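PDB 4ECG: putative iron-regulated protein A from Parabacteroides distasonis ATCC 8503, which is of unknown function but binds calcium ions and belongs to the imelysin-like (peptidase M75) family, with a suggested metalloendopeptidase role. Local coordinates for residues A[94-99]-A[206-211]; A[153-158]-A[175-180]; A[249-254]-A[359-364]; A[324-329]-A[372-377]. All coordinates share one frame; numbering follows the deposited sequence.

Contact 1 of 4, residues A[94-99]-A[206-211]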
loop_
_atom_site.group_PDB
_atom_site.type_symbol
_atom_site.label_atom_id
_atom_site.label_comp_id
_atom_site.label_asym_id
_atom_site.label_seq_id
_atom_site.Cartn_x
_atom_site.Cartn_y
_atom_site.Cartn_z
ATOM N N PHE A 94 1.369 6.519 -3.664
ATOM C CA PHE A 94 0.628 7.118 -4.746
ATOM C C PHE A 94 -0.755 6.470 -5.007
ATOM O O PHE A 94 -1.038 5.906 -6.072
ATOM C CB PHE A 94 1.485 7.178 -6.015
ATOM C CG PHE A 94 2.253 5.933 -6.322
ATOM C CD1 PHE A 94 3.490 5.720 -5.770
ATOM C CD2 PHE A 94 1.765 5.002 -7.209
ATOM C CE1 PHE A 94 4.242 4.586 -6.115
ATOM C CE2 PHE A 94 2.484 3.891 -7.533
ATOM C CZ PHE A 94 3.734 3.676 -6.993
ATOM N N LEU A 95 -1.623 6.600 -4.011
ATOM C CA LEU A 95 -2.992 6.107 -4.101
ATOM C C LEU A 95 -3.865 7.138 -4.796
ATOM O O LEU A 95 -5.045 6.865 -5.087
ATOM C CB LEU A 95 -3.562 5.824 -2.715
ATOM C CG LEU A 95 -3.070 4.531 -2.096
ATOM C CD1 LEU A 95 -3.395 4.605 -0.611
ATOM C CD2 LEU A 95 -3.717 3.337 -2.825
ATOM N N PHE A 96 -3.312 8.317 -5.059
ATOM C CA PHE A 96 -4.039 9.296 -5.882
ATOM C C PHE A 96 -4.232 8.760 -7.271
ATOM O O PHE A 96 -3.551 7.838 -7.666
ATOM C CB PHE A 96 -3.372 10.661 -5.926
ATOM C CG PHE A 96 -1.932 10.636 -6.258
ATOM C CD1 PHE A 96 -1.511 10.617 -7.560
ATOM C CD2 PHE A 96 -0.968 10.665 -5.244
ATOM C CE1 PHE A 96 -0.150 10.662 -7.874
ATOM C CE2 PHE A 96 0.393 10.670 -5.540
ATOM C CZ PHE A 96 0.806 10.684 -6.861
ATOM N N GLY A 97 -5.156 9.354 -8.016
ATOM C CA GLY A 97 -5.380 8.912 -9.376
ATOM C C GLY A 97 -6.296 7.711 -9.395
ATOM O O GLY A 97 -7.313 7.711 -8.746
ATOM N N VAL A 98 -5.962 6.685 -10.154
ATOM C CA VAL A 98 -6.957 5.669 -10.455
ATOM C C VAL A 98 -7.353 4.892 -9.179
ATOM O O VAL A 98 -8.521 4.604 -8.961
ATOM C CB VAL A 98 -6.475 4.740 -11.608
ATOM C CG1 VAL A 98 -7.541 3.708 -11.985
ATOM C CG2 VAL A 98 -6.115 5.529 -12.844
ATOM N N ALA A 99 -6.378 4.570 -8.334
ATOM C CA ALA A 99 -6.654 3.821 -7.109
ATOM C C ALA A 99 -7.774 4.513 -6.277
ATOM O O ALA A 99 -8.728 3.874 -5.820
ATOM C CB ALA A 99 -5.381 3.608 -6.291
ATOM N N SER A 206 -9.587 9.022 -19.370
ATOM C CA SER A 206 -8.358 9.052 -20.179
ATOM C C SER A 206 -7.125 8.647 -19.326
ATOM O O SER A 206 -7.214 8.400 -18.139
ATOM C CB SER A 206 -8.184 10.438 -20.803
ATOM O OG SER A 206 -8.040 11.437 -19.803
ATOM N N SER A 207 -5.977 8.559 -19.951
ATOM C CA SER A 207 -4.786 8.107 -19.256
ATOM C C SER A 207 -4.411 9.018 -18.086
ATOM O O SER A 207 -4.323 10.213 -18.247
ATOM C CB SER A 207 -3.629 8.032 -20.249
ATOM O OG SER A 207 -2.404 7.816 -19.576
ATOM N N TYR A 208 -4.189 8.447 -16.909
ATOM C CA TYR A 208 -3.847 9.268 -15.753
ATOM C C TYR A 208 -2.414 9.642 -15.879
ATOM O O TYR A 208 -2.060 10.730 -15.474
ATOM C CB TYR A 208 -4.120 8.574 -14.398
ATOM C CG TYR A 208 -4.129 9.556 -13.232
ATOM C CD1 TYR A 208 -5.252 10.294 -12.940
ATOM C CD2 TYR A 208 -2.975 9.764 -12.459
ATOM C CE1 TYR A 208 -5.241 11.210 -11.888
ATOM C CE2 TYR A 208 -2.947 10.674 -11.400
ATOM C CZ TYR A 208 -4.087 11.406 -11.115
ATOM O OH TYR A 208 -4.065 12.341 -10.066
ATOM N N ALA A 209 -1.592 8.739 -16.439
ATOM C CA ALA A 209 -0.169 9.012 -16.606
ATOM C C ALA A 209 0.009 10.239 -17.488
ATOM O O ALA A 209 0.868 11.092 -17.213
ATOM C CB ALA A 209 0.587 7.811 -17.205
ATOM N N GLU A 210 -0.774 10.316 -18.553
ATOM C CA GLU A 210 -0.651 11.411 -19.489
ATOM C C GLU A 210 -1.141 12.709 -18.857
ATOM O O GLU A 210 -0.481 13.745 -18.971
ATOM C CB GLU A 210 -1.395 11.107 -20.793
ATOM C CG GLU A 210 -0.718 10.051 -21.684
ATOM C CD GLU A 210 0.741 10.384 -22.090
ATOM O OE1 GLU A 210 1.045 11.569 -22.478
ATOM O OE2 GLU A 210 1.587 9.440 -22.025
ATOM N N ALA A 211 -2.279 12.672 -18.166
ATOM C CA ALA A 211 -2.777 13.877 -17.506
ATOM C C ALA A 211 -1.742 14.351 -16.503
ATOM O O ALA A 211 -1.476 15.570 -16.407
ATOM C CB ALA A 211 -4.085 13.614 -16.815
#
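Tyr-208 reaches from the first turn of helix 208-214 onto the backbone of Gly-97, which immediately precedes helix 98-101. Tyr-208 CB lies 4.0 Å from Val-98 CG2, the two side chains running antiparallel alongside each other. From there the ring is carried outward with CG anti to the backbone N (chi1 -164°), and the CH2 of Gly-97 settles over one face. Gly-97 CA stands 3.5 Å from the ring centroid, 19° off the normal, a CH-pi contact; it lies closest to CZ, at 3.3 Å from Tyr-208 CZ, so it is displaced toward the phenol end. Farther out, CE2 of Tyr-208 is 4.1 Å from Phe-96 CD1, and at the tip Tyr-208 OH lies 4.0 Å from Phe-96 CD1, oblique to the phenylalanine ring. A beta carbon on Gly-97 would run into Tyr-208 CE2, and at these backbone angles also into the carbonyl O of Phe-96. Trp-195 meets the Tyr-208 ring edge-to-face, while Tyr-220 meets it with the ring planes at about 60°; the Tyr-208 side chain is about 9 Å from a bound calcium ion. With an alanine at Tyr-208, the Gly-97 methylene would probably lose its aromatic cover and a gap would open beside Phe-96. Across these two segments the chemistry is dispersion and CH-pi attraction without polar links, consistent with a buried joint that fixes two helix starts by close fit of shape.

Contact 2 of 4, residues A[153-158]-A[175-180]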
loop_
_atom_site.group_PDB
_atom_site.type_symbol
_atom_site.label_atom_id
_atom_site.label_comp_id
_atom_site.label_asym_id
_atom_site.label_seq_id
_atom_site.Cartn_x
_atom_site.Cartn_y
_atom_site.Cartn_z
ATOM N N LYS A 153 -7.282 -15.032 4.279
ATOM C CA LYS A 153 -7.925 -15.709 5.387
ATOM C C LYS A 153 -8.185 -17.157 5.014
ATOM O O LYS A 153 -8.124 -18.001 5.877
ATOM C CB LYS A 153 -9.269 -15.060 5.811
ATOM C CG LYS A 153 -9.703 -15.536 7.206
ATOM C CD LYS A 153 -11.043 -14.938 7.692
ATOM C CE LYS A 153 -11.456 -15.393 9.106
ATOM N NZ LYS A 153 -11.822 -16.845 9.208
HETATM N N MSE A 154 -8.431 -17.414 3.733
HETATM C CA MSE A 154 -8.685 -18.752 3.204
HETATM C C MSE A 154 -7.409 -19.514 2.819
HETATM O O MSE A 154 -7.454 -20.726 2.741
HETATM C CB MSE A 154 -9.597 -18.668 1.981
HETATM C CG MSE A 154 -10.958 -18.052 2.246
HETATM SE SE MSE A 154 -12.013 -17.669 0.630
HETATM C CE MSE A 154 -13.598 -17.149 1.571
ATOM N N LEU A 155 -6.300 -18.822 2.553
ATOM C CA LEU A 155 -5.067 -19.490 2.121
ATOM C C LEU A 155 -4.094 -19.848 3.275
ATOM O O LEU A 155 -3.263 -20.753 3.155
ATOM C CB LEU A 155 -4.331 -18.595 1.124
ATOM C CG LEU A 155 -4.951 -18.469 -0.242
ATOM C CD1 LEU A 155 -4.199 -17.384 -1.024
ATOM C CD2 LEU A 155 -4.953 -19.807 -0.988
ATOM N N PHE A 156 -4.215 -19.113 4.361
ATOM C CA PHE A 156 -3.227 -19.047 5.415
ATOM C C PHE A 156 -3.852 -19.315 6.797
ATOM O O PHE A 156 -4.985 -18.954 7.056
ATOM C CB PHE A 156 -2.591 -17.629 5.483
ATOM C CG PHE A 156 -1.681 -17.291 4.352
ATOM C CD1 PHE A 156 -0.334 -17.724 4.353
ATOM C CD2 PHE A 156 -2.104 -16.498 3.311
ATOM C CE1 PHE A 156 0.516 -17.392 3.323
ATOM C CE2 PHE A 156 -1.240 -16.154 2.275
ATOM C CZ PHE A 156 0.054 -16.618 2.275
ATOM N N LEU A 157 -3.082 -19.911 7.691
ATOM C CA LEU A 157 -3.477 -19.995 9.092
ATOM C C LEU A 157 -2.270 -19.678 9.965
ATOM O O LEU A 157 -1.214 -20.350 9.921
ATOM C CB LEU A 157 -4.021 -21.377 9.414
ATOM C CG LEU A 157 -4.599 -21.612 10.808
ATOM C CD1 LEU A 157 -5.788 -20.670 11.031
ATOM C CD2 LEU A 157 -5.004 -23.091 10.928
ATOM N N ASP A 158 -2.431 -18.649 10.776
ATOM C CA ASP A 158 -1.353 -18.134 11.604
ATOM C C ASP A 158 0.093 -18.222 11.021
ATOM O O ASP A 158 0.994 -18.754 11.633
ATOM C CB ASP A 158 -1.453 -18.711 13.023
ATOM C CG ASP A 158 -1.518 -17.604 14.090
ATOM O OD1 ASP A 158 -1.240 -16.385 13.818
ATOM O OD2 ASP A 158 -1.895 -17.961 15.212
ATOM N N GLU A 175 -14.924 -21.951 -4.402
ATOM C CA GLU A 175 -15.450 -21.085 -5.430
ATOM C C GLU A 175 -15.339 -19.586 -4.990
ATOM O O GLU A 175 -15.058 -18.679 -5.799
ATOM C CB GLU A 175 -16.880 -21.502 -5.771
ATOM C CG GLU A 175 -17.441 -20.718 -6.937
ATOM C CD GLU A 175 -16.696 -20.921 -8.283
ATOM O OE1 GLU A 175 -16.059 -22.025 -8.474
ATOM O OE2 GLU A 175 -16.778 -19.967 -9.148
ATOM N N TYR A 176 -15.513 -19.337 -3.689
ATOM C CA TYR A 176 -15.423 -17.989 -3.148
ATOM C C TYR A 176 -14.009 -17.465 -3.426
ATOM O O TYR A 176 -13.842 -16.438 -4.042
ATOM C CB TYR A 176 -15.796 -18.066 -1.654
ATOM C CG TYR A 176 -16.132 -16.756 -0.947
ATOM C CD1 TYR A 176 -15.568 -15.522 -1.330
ATOM C CD2 TYR A 176 -16.981 -16.754 0.141
ATOM C CE1 TYR A 176 -15.820 -14.355 -0.630
ATOM C CE2 TYR A 176 -17.251 -15.580 0.810
ATOM C CZ TYR A 176 -16.689 -14.388 0.414
ATOM O OH TYR A 176 -17.041 -13.243 1.095
ATOM N N LEU A 177 -12.997 -18.243 -3.038
ATOM C CA LEU A 177 -11.583 -17.955 -3.267
ATOM C C LEU A 177 -11.288 -17.643 -4.743
ATOM O O LEU A 177 -10.514 -16.722 -5.042
ATOM C CB LEU A 177 -10.704 -19.115 -2.786
ATOM C CG LEU A 177 -9.168 -19.022 -3.016
ATOM C CD1 LEU A 177 -8.596 -17.743 -2.356
ATOM C CD2 LEU A 177 -8.392 -20.305 -2.587
ATOM N N LYS A 178 -11.873 -18.400 -5.651
ATOM C CA LYS A 178 -11.707 -18.163 -7.088
ATOM C C LYS A 178 -12.310 -16.809 -7.466
ATOM O O LYS A 178 -11.673 -16.025 -8.173
ATOM C CB LYS A 178 -12.405 -19.250 -7.890
ATOM C CG LYS A 178 -12.128 -19.269 -9.392
ATOM C CD LYS A 178 -13.127 -20.113 -10.181
ATOM C CE LYS A 178 -12.645 -21.517 -10.557
ATOM N NZ LYS A 178 -13.784 -22.369 -11.104
ATOM N N LEU A 179 -13.510 -16.509 -6.963
ATOM C CA LEU A 179 -14.187 -15.266 -7.345
ATOM C C LEU A 179 -13.463 -14.019 -6.821
ATOM O O LEU A 179 -13.311 -13.038 -7.538
ATOM C CB LEU A 179 -15.655 -15.279 -6.912
ATOM C CG LEU A 179 -16.506 -16.257 -7.711
ATOM C CD1 LEU A 179 -17.786 -16.504 -6.943
ATOM C CD2 LEU A 179 -16.768 -15.690 -9.110
ATOM N N VAL A 180 -12.998 -14.112 -5.574
ATOM C CA VAL A 180 -12.224 -13.100 -4.991
ATOM C C VAL A 180 -10.939 -12.816 -5.793
ATOM O O VAL A 180 -10.621 -11.656 -6.071
ATOM C CB VAL A 180 -11.962 -13.468 -3.536
ATOM C CG1 VAL A 180 -10.791 -12.683 -3.009
ATOM C CG2 VAL A 180 -13.279 -13.326 -2.709
#
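Met-154 and Leu-177 bring the last turn of helix 147-155 to within 7.1 Å (CA to CA) of helix 171-196. The long side chain of Met-154, present as selenomethionine, does most of the bridging. Beyond CG it is fully extended, and this drives CE over one face of the Tyr-176 ring, 3.7 Å from the centroid and 16° off its normal. The methyl sits nearest the ring's root, at 3.6 Å from Tyr-176 CG, and the two side chains cross at about a right angle. SE lies farther off and obliquely, 5.0 Å from the same centroid; it rests against the backbone and CB of Leu-177, with Met-154 SE 3.8 Å from Leu-177 N. On the other flank Leu-155 CD2 meets Leu-177 CD2 at 3.8 Å, leucine across leucine. Leu-177 manages this because its CG is placed anti to the backbone N (chi1 177°).

At the far end of the ring Tyr-176 OH is hydrogen-bonded to Leu-145 O, and Ile-118, Ile-121 and Ile-122 of helix 115-124 line the ring. A leucine in place of Tyr-176 would probably leave the Met-154 methyl without its flat seat and Leu-145 O without its phenol partner. The combination of methyl over the face and selenium set obliquely behind it is a Met-aromatic contact, here tying the short helix that leads into the small hairpin of strands 156-157 and 160-161 to a long helix of this mainly helical fold.

Contact 3 of 4, residues A[249-254]-A[359-364]. With CA (calcium ion), chain H.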
loop_
_atom_site.group_PDB
_atom_site.type_symbol
_atom_site.label_atom_id
_atom_site.label_comp_id
_atom_site.label_asym_id
_atom_site.label_seq_id
_atom_site.Cartn_x
_atom_site.Cartn_y
_atom_site.Cartn_z
ATOM N N ALA A 249 -1.936 4.802 12.252
ATOM C CA ALA A 249 -3.017 3.815 12.121
ATOM C C ALA A 249 -2.529 2.381 12.178
ATOM O O ALA A 249 -2.984 1.629 13.020
ATOM C CB ALA A 249 -3.811 4.033 10.825
ATOM N N LYS A 250 -1.655 1.973 11.256
ATOM C CA LYS A 250 -1.397 0.545 11.076
ATOM C C LYS A 250 -0.624 -0.034 12.280
ATOM O O LYS A 250 -0.873 -1.183 12.683
ATOM C CB LYS A 250 -0.623 0.266 9.785
ATOM C CG LYS A 250 -1.241 0.786 8.507
ATOM C CD LYS A 250 -0.535 0.238 7.279
ATOM C CE LYS A 250 -1.235 0.666 5.979
ATOM N NZ LYS A 250 -0.593 -0.072 4.834
ATOM N N ILE A 251 0.305 0.756 12.825
ATOM C CA ILE A 251 1.100 0.340 13.955
ATOM C C ILE A 251 0.397 0.754 15.258
ATOM O O ILE A 251 0.169 -0.094 16.140
ATOM C CB ILE A 251 2.564 0.855 13.895
ATOM C CG1 ILE A 251 3.354 0.151 12.778
ATOM C CG2 ILE A 251 3.282 0.564 15.214
ATOM C CD1 ILE A 251 4.650 0.836 12.349
ATOM N N THR A 252 -0.023 2.013 15.356
ATOM C CA THR A 252 -0.499 2.573 16.646
ATOM C C THR A 252 -1.808 1.935 17.064
ATOM O O THR A 252 -1.943 1.550 18.222
ATOM C CB THR A 252 -0.521 4.132 16.672
ATOM O OG1 THR A 252 0.826 4.609 16.507
ATOM C CG2 THR A 252 -1.063 4.706 17.993
ATOM N N ASP A 253 -2.722 1.727 16.123
ATOM C CA ASP A 253 -4.108 1.382 16.489
ATOM C C ASP A 253 -4.240 -0.032 17.088
ATOM O O ASP A 253 -5.009 -0.221 18.055
ATOM C CB ASP A 253 -5.143 1.601 15.328
ATOM C CG ASP A 253 -5.456 3.117 15.018
ATOM O OD1 ASP A 253 -5.034 4.032 15.802
ATOM O OD2 ASP A 253 -6.150 3.378 13.966
ATOM N N PRO A 254 -3.544 -1.026 16.509
ATOM C CA PRO A 254 -3.512 -2.364 17.145
ATOM C C PRO A 254 -2.804 -2.384 18.528
ATOM O O PRO A 254 -3.214 -3.105 19.440
ATOM C CB PRO A 254 -2.762 -3.223 16.103
ATOM C CG PRO A 254 -3.014 -2.549 14.791
ATOM C CD PRO A 254 -3.026 -1.075 15.127
ATOM N N ASN A 359 7.786 2.179 19.496
ATOM C CA ASN A 359 7.864 3.622 19.672
ATOM C C ASN A 359 8.853 4.294 18.791
ATOM O O ASN A 359 8.533 5.332 18.235
ATOM C CB ASN A 359 8.108 4.026 21.145
ATOM C CG ASN A 359 6.879 3.755 22.040
ATOM O OD1 ASN A 359 5.800 3.465 21.517
ATOM N ND2 ASN A 359 7.054 3.785 23.378
ATOM N N THR A 360 10.046 3.726 18.644
ATOM C CA THR A 360 11.055 4.260 17.694
ATOM C C THR A 360 10.429 4.285 16.287
ATOM O O THR A 360 10.630 5.218 15.501
ATOM C CB THR A 360 12.322 3.378 17.734
ATOM O OG1 THR A 360 12.773 3.305 19.093
ATOM C CG2 THR A 360 13.479 3.884 16.813
ATOM N N ALA A 361 9.637 3.252 15.996
ATOM C CA ALA A 361 9.042 3.087 14.672
ATOM C C ALA A 361 7.970 4.146 14.484
ATOM O O ALA A 361 7.977 4.871 13.504
ATOM C CB ALA A 361 8.476 1.678 14.524
ATOM N N THR A 362 7.055 4.284 15.443
ATOM C CA THR A 362 5.972 5.300 15.283
ATOM C C THR A 362 6.500 6.736 15.369
ATOM O O THR A 362 6.040 7.592 14.633
ATOM C CB THR A 362 4.821 5.088 16.264
ATOM O OG1 THR A 362 5.297 5.269 17.599
ATOM C CG2 THR A 362 4.246 3.652 16.131
ATOM N N GLU A 363 7.488 7.014 16.211
ATOM C CA GLU A 363 8.172 8.326 16.156
ATOM C C GLU A 363 8.903 8.586 14.853
ATOM O O GLU A 363 9.011 9.720 14.425
ATOM C CB GLU A 363 9.160 8.508 17.289
ATOM C CG GLU A 363 8.505 8.609 18.664
ATOM C CD GLU A 363 9.461 8.196 19.786
ATOM O OE1 GLU A 363 10.700 8.434 19.645
ATOM O OE2 GLU A 363 8.977 7.615 20.791
ATOM N N ALA A 364 9.417 7.551 14.210
ATOM C CA ALA A 364 10.131 7.771 12.971
ATOM C C ALA A 364 9.142 8.075 11.828
ATOM O O ALA A 364 9.444 8.915 10.949
ATOM C CB ALA A 364 11.017 6.589 12.642
HETATM CA CA CA H . -4.568 6.511 15.269
HETATM O O HOH W 1 -4.160 8.923 15.081
HETATM O O HOH W 2 -5.636 7.012 12.781
HETATM O O HOH W 3 -7.045 6.569 15.464
#
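Thr-362 and Ile-251 meet where two helices of the largely helical imelysin-like fold, 239-259 and 355-377, pack against each other. The segments run closer to antiparallel than parallel, at 136° between their directions, with their axes 10.2 Å apart. Thr-362 brings most to the junction through its methyl. With OG1 set between the backbone N and the carbonyl carbon (chi1 64°), CG2 is turned to the partner helix and presses on Ile-251 CG2, the distance from Thr-362 CG2 being 3.4 Å, tighter than carbons usually approach. The same methyl, Thr-362 CG2, lies 3.6 Å from Thr-252 OG1, so one group fills the step between two consecutive residues.

Ile-251 offers its two branches differently. CG2 takes the threonine, whereas the longer arm ends with Ile-251 CD1 at a loose 4.5 Å from Ala-361 CB; around it Tyr-288 of helix 284-300 and Phe-348 close the packing. Thr-252 crosses Thr-362 at about a right angle. Its hydroxyl is engaged within its own helix, in a hydrogen bond with Gly-247 O, while OG1 also lies against the methyl.

The turn at 249-251 is widened to a pi-type turn, and Pro-254 N makes no bond back to the preceding turn, which kinks the helix. Next to Thr-252, Asp-253 serves a calcium ion seen in the crystal, which Ser-248 also binds through its backbone O. The carboxylate coordinates by one oxygen: Asp-253 OD1 is 2.6 Å from the calcium, whose site also holds three water molecules.

Contact 4 of 4, residues A[324-329]-A[372-377]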
loop_
_atom_site.group_PDB
_atom_site.type_symbol
_atom_site.label_atom_id
_atom_site.label_comp_id
_atom_site.label_asym_id
_atom_site.label_seq_id
_atom_site.Cartn_x
_atom_site.Cartn_y
_atom_site.Cartn_z
ATOM N N PRO A 324 20.318 21.669 1.003
ATOM C CA PRO A 324 21.045 20.371 1.241
ATOM C C PRO A 324 20.780 19.699 2.595
ATOM O O PRO A 324 20.756 18.472 2.658
ATOM C CB PRO A 324 22.508 20.753 1.112
ATOM C CG PRO A 324 22.521 21.964 0.236
ATOM C CD PRO A 324 21.225 22.705 0.497
ATOM N N THR A 325 20.554 20.488 3.645
ATOM C CA THR A 325 20.353 19.980 4.991
ATOM C C THR A 325 19.000 19.262 5.088
ATOM O O THR A 325 18.911 18.187 5.632
ATOM C CB THR A 325 20.468 21.110 6.047
ATOM O OG1 THR A 325 21.722 21.776 5.886
ATOM C CG2 THR A 325 20.402 20.578 7.471
ATOM N N LEU A 326 17.950 19.861 4.550
ATOM C CA LEU A 326 16.637 19.257 4.542
ATOM C C LEU A 326 16.704 17.946 3.774
ATOM O O LEU A 326 16.176 16.947 4.237
ATOM C CB LEU A 326 15.595 20.198 3.908
ATOM C CG LEU A 326 14.255 19.599 3.504
ATOM C CD1 LEU A 326 13.523 19.019 4.693
ATOM C CD2 LEU A 326 13.438 20.711 2.852
ATOM N N ASP A 327 17.344 17.933 2.611
ATOM C CA ASP A 327 17.453 16.680 1.842
ATOM C C ASP A 327 18.216 15.600 2.636
ATOM O O ASP A 327 17.839 14.413 2.698
ATOM C CB ASP A 327 18.167 16.891 0.506
ATOM C CG ASP A 327 18.518 15.575 -0.155
ATOM O OD1 ASP A 327 17.573 14.848 -0.492
ATOM O OD2 ASP A 327 19.710 15.243 -0.303
ATOM N N SER A 328 19.313 16.029 3.228
ATOM C CA SER A 328 20.143 15.132 3.983
ATOM C C SER A 328 19.333 14.601 5.160
ATOM O O SER A 328 19.405 13.419 5.453
ATOM C CB SER A 328 21.379 15.879 4.420
ATOM O OG SER A 328 22.189 15.021 5.140
ATOM N N LEU A 329 18.506 15.444 5.783
ATOM C CA LEU A 329 17.674 14.963 6.897
ATOM C C LEU A 329 16.585 13.926 6.443
ATOM O O LEU A 329 16.198 13.040 7.225
ATOM C CB LEU A 329 17.034 16.140 7.636
ATOM C CG LEU A 329 17.861 16.900 8.661
ATOM C CD1 LEU A 329 17.016 18.104 9.069
ATOM C CD2 LEU A 329 18.287 16.059 9.896
ATOM N N LEU A 372 8.315 15.375 5.033
ATOM C CA LEU A 372 7.611 15.455 3.767
ATOM C C LEU A 372 6.725 16.714 3.690
ATOM O O LEU A 372 6.618 17.286 2.645
ATOM C CB LEU A 372 6.780 14.194 3.528
ATOM C CG LEU A 372 7.582 12.905 3.375
ATOM C CD1 LEU A 372 6.653 11.731 3.668
ATOM C CD2 LEU A 372 8.243 12.883 1.997
ATOM N N GLY A 373 6.115 17.147 4.788
ATOM C CA GLY A 373 5.401 18.448 4.837
ATOM C C GLY A 373 6.267 19.653 4.468
ATOM O O GLY A 373 5.808 20.602 3.777
ATOM N N VAL A 374 7.519 19.617 4.927
ATOM C CA VAL A 374 8.438 20.734 4.717
ATOM C C VAL A 374 8.851 20.716 3.257
ATOM O O VAL A 374 8.780 21.753 2.581
ATOM C CB VAL A 374 9.660 20.698 5.650
ATOM C CG1 VAL A 374 10.583 21.852 5.311
ATOM C CG2 VAL A 374 9.211 20.817 7.093
ATOM N N VAL A 375 9.191 19.534 2.744
ATOM C CA VAL A 375 9.481 19.407 1.323
ATOM C C VAL A 375 8.301 19.934 0.491
ATOM O O VAL A 375 8.507 20.636 -0.457
ATOM C CB VAL A 375 9.823 17.972 0.863
ATOM C CG1 VAL A 375 10.050 17.990 -0.641
ATOM C CG2 VAL A 375 11.087 17.425 1.536
ATOM N N LYS A 376 7.067 19.628 0.866
ATOM C CA LYS A 376 5.901 20.035 0.067
ATOM C C LYS A 376 5.745 21.547 0.059
ATOM O O LYS A 376 5.252 22.131 -0.914
ATOM C CB LYS A 376 4.637 19.405 0.636
ATOM C CG LYS A 376 3.389 19.512 -0.209
ATOM C CD LYS A 376 2.240 18.715 0.416
ATOM C CE LYS A 376 1.522 19.530 1.488
ATOM N NZ LYS A 376 0.712 18.695 2.444
ATOM N N SER A 377 6.140 22.150 1.171
ATOM C CA SER A 377 6.020 23.587 1.366
ATOM C C SER A 377 6.920 24.358 0.400
ATOM O O SER A 377 6.572 25.478 0.014
ATOM C CB SER A 377 6.254 23.994 2.835
ATOM O OG SER A 377 7.612 24.178 3.081
#
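Leu-326 spreads its isobutyl fork over the methyl CG1 of Val-374. Both prongs touch it, CD2 of Leu-326 at 3.9 Å and CD1 of Leu-326 at 4.1 Å from Val-374 CG1, and the two side chains meet at a slant. The leucine CG stands opposite its own backbone N (chi1 165°), which directs the fork across the interface. CD2 also approaches the next residue, with CD2 of Leu-326 at 4.2 Å from Val-375 CG2, so the leucine bridges two neighbouring valines. On Val-374 the methyl that meets the leucine, CG1, is the one anti to the backbone N (chi1 177°).

The contact pairs the first turns of helix 324-343 with the last turns of helix 355-377. These two helices follow each other in the chain and form an antiparallel helical hairpin, the beginning of one lying by the end of the other. Phe-16 and Leu-19 from the N-terminal part of the chain and Thr-319 of helix 315-322 pack on Leu-326 as well, while Val-375 reaches Leu-233 and Met-330.

The polar bonds lie apart from the apolar meeting. Ser-377 OG donates to Val-374 O at 2.7 Å, in the carbonyl plane and on a lone pair, with a C=O...donor angle of 132°. On the other helix Leu-326 N is bonded to Asn-323 OD1, and Asp-327, whose CB points away from the other segment, has its OD1 hydrogen-bonded to both Tyr-299 OH and His-316 ND1.

In the fold
All four contacts belong to the imelysin-like region of the chain, yet no two touch; their centres lie 22 to 43 Å apart. Contacts 1, 2 and 4 are buried, contact 3 partly so. Contact 2 nests inside the chain loop closed by contact 1, and helix 171-196 of contact 2 is followed in the chain by helix 208-214 of contact 1. Contacts 3 and 4 share helix 355-377, which meets a different helix in each, and their segments alternate along the chain. Aromatic faces govern contacts 1 and 2, whereas contacts 3 and 4 rely on aliphatic groups; contact 3 alone carries a calcium ligand, while contact 4 lies away from the known calcium sites.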